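Local coordinates for ferric iron-binding protein HitA (Pseudomonas aeruginosa PAO1, PDB 6IWF) that binds ferric iron as a solute-binding protein, probably in the periplasm for delivery to an uptake transporter, and appears to be involved in gallium internalization, at residues A[262-267]-A[277-282]. Numbering follows the deposited sequence.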
# COMPACT_ATOMS: atom_id res chain seq x y z
N ALA A 262 -6.43 -6.81 -6.06
CA ALA A 262 -7.78 -6.31 -5.86
C ALA A 262 -7.69 -4.99 -5.09
O ALA A 262 -7.80 -4.93 -3.86
CB ALA A 262 -8.63 -7.34 -5.12
N GLU A 263 -7.45 -3.92 -5.83
CA GLU A 263 -7.26 -2.59 -5.27
C GLU A 263 -8.19 -1.63 -6.00
O GLU A 263 -8.92 -2.01 -6.92
CB GLU A 263 -5.79 -2.16 -5.35
CG GLU A 263 -4.89 -3.13 -4.58
CD GLU A 263 -3.47 -2.63 -4.37
OE1 GLU A 263 -2.53 -3.45 -4.49
OE2 GLU A 263 -3.29 -1.44 -4.04
N TYR A 264 -8.16 -0.38 -5.57
CA TYR A 264 -9.04 0.62 -6.17
C TYR A 264 -8.27 1.48 -7.17
O TYR A 264 -7.21 2.03 -6.82
CB TYR A 264 -9.64 1.51 -5.10
CG TYR A 264 -10.49 0.76 -4.10
CD1 TYR A 264 -11.85 0.58 -4.32
CD2 TYR A 264 -9.94 0.25 -2.94
CE1 TYR A 264 -12.63 -0.11 -3.40
CE2 TYR A 264 -10.72 -0.43 -2.01
CZ TYR A 264 -12.06 -0.61 -2.26
OH TYR A 264 -12.84 -1.30 -1.34
N PRO A 265 -8.75 1.64 -8.39
CA PRO A 265 -8.00 2.42 -9.38
C PRO A 265 -7.96 3.90 -9.04
O PRO A 265 -8.92 4.46 -8.49
CB PRO A 265 -8.77 2.17 -10.69
CG PRO A 265 -10.15 1.83 -10.24
CD PRO A 265 -10.01 1.09 -8.93
N MET A 266 -6.84 4.55 -9.38
CA MET A 266 -6.71 5.98 -9.13
C MET A 266 -7.06 6.82 -10.35
O MET A 266 -7.27 8.03 -10.19
CB MET A 266 -5.30 6.32 -8.65
CG MET A 266 -4.97 5.75 -7.26
SD MET A 266 -5.72 6.66 -5.89
CE MET A 266 -7.37 5.98 -5.77
N ARG A 267 -7.16 6.21 -11.53
CA ARG A 267 -7.63 6.90 -12.72
C ARG A 267 -9.06 7.37 -12.50
O ARG A 267 -9.94 6.57 -12.18
CB ARG A 267 -7.56 5.96 -13.92
CG ARG A 267 -8.08 6.57 -15.22
CD ARG A 267 -8.13 5.52 -16.32
NE ARG A 267 -8.81 6.04 -17.51
CZ ARG A 267 -8.27 6.88 -18.39
NH1 ARG A 267 -7.02 7.31 -18.22
NH2 ARG A 267 -8.97 7.29 -19.44
N LYS A 277 -15.52 -4.01 -1.61
CA LYS A 277 -16.40 -3.09 -0.91
C LYS A 277 -16.37 -1.74 -1.64
O LYS A 277 -15.28 -1.24 -1.94
CB LYS A 277 -15.97 -2.93 0.54
CG LYS A 277 -16.92 -2.12 1.40
CD LYS A 277 -17.40 -2.94 2.58
CE LYS A 277 -18.39 -2.15 3.42
NZ LYS A 277 -17.79 -0.86 3.89
N PRO A 278 -17.53 -1.16 -1.97
CA PRO A 278 -17.52 0.10 -2.73
C PRO A 278 -16.72 1.18 -2.02
O PRO A 278 -16.87 1.39 -0.81
CB PRO A 278 -19.00 0.46 -2.83
CG PRO A 278 -19.70 -0.86 -2.75
CD PRO A 278 -18.89 -1.70 -1.82
N PHE A 279 -15.85 1.85 -2.79
CA PHE A 279 -14.93 2.83 -2.21
C PHE A 279 -15.68 3.91 -1.43
O PHE A 279 -15.26 4.29 -0.33
CB PHE A 279 -14.09 3.45 -3.33
CG PHE A 279 -12.92 4.26 -2.84
CD1 PHE A 279 -11.76 3.65 -2.40
CD2 PHE A 279 -12.99 5.65 -2.83
CE1 PHE A 279 -10.69 4.40 -1.95
CE2 PHE A 279 -11.93 6.41 -2.37
CZ PHE A 279 -10.77 5.78 -1.94
N ALA A 280 -16.81 4.39 -1.96
CA ALA A 280 -17.57 5.43 -1.28
C ALA A 280 -18.15 4.96 0.05
O ALA A 280 -18.53 5.80 0.87
CB ALA A 280 -18.70 5.93 -2.19
N GLU A 281 -18.21 3.66 0.30
CA GLU A 281 -18.77 3.13 1.54
C GLU A 281 -17.73 2.93 2.64
O GLU A 281 -18.09 2.50 3.74
CB GLU A 281 -19.46 1.79 1.30
CG GLU A 281 -20.67 1.88 0.38
CD GLU A 281 -21.30 0.51 0.13
OE1 GLU A 281 -21.03 -0.42 0.93
OE2 GLU A 281 -22.05 0.37 -0.85
N LEU A 282 -16.45 3.21 2.37
CA LEU A 282 -15.40 2.84 3.31
C LEU A 282 -15.39 3.75 4.54
O LEU A 282 -15.00 3.29 5.63
CB LEU A 282 -14.05 2.87 2.61
CG LEU A 282 -13.82 1.71 1.64
CD1 LEU A 282 -12.50 1.94 0.88
CD2 LEU A 282 -13.80 0.39 2.38
O HOH W 1 -12.54 -4.12 -0.47
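Tyr264 reaches from the short strand 264-265 to the 3-10 turn around Phe279, and the two rings meet in a T-shaped (edge-to-face) stack. In this periplasmic-binding-protein fold, strand 264-265 runs antiparallel to strand 97-108, and the chain after it loops back so that residues 277-282 pack against Tyr264, whose side chain is about 8 Å from that of the Fe(3+) ligand Tyr196. CB leaves the backbone toward 277-282, and chi1 of -61° sets CG beside the backbone N. Tyr264 CB lies 4.0 Å from Phe279 CD1. That carbon, 3.6 Å from Tyr264 CG and also against CD2, brings the edge of Phe279 over a face of the tyrosine ring, offset toward its rim; the planes are turned 61° apart. Further out, Tyr264 CD1 and CE1 meet Phe279 CB, CE1 also approaches Lys277 O, and CE2 and CZ brush Leu282 CD1, which comes from the opposite direction. At the tip, Tyr264 OH donates a short 2.5 Å hydrogen bond to Lys277 O, at the phenol edge, meeting a lone pair in the carbonyl plane at a C=O...O angle of 142°. A water also links the two residues, donating to Tyr264 OH and accepting from Lys277 N, which is 3.2 Å from the water oxygen.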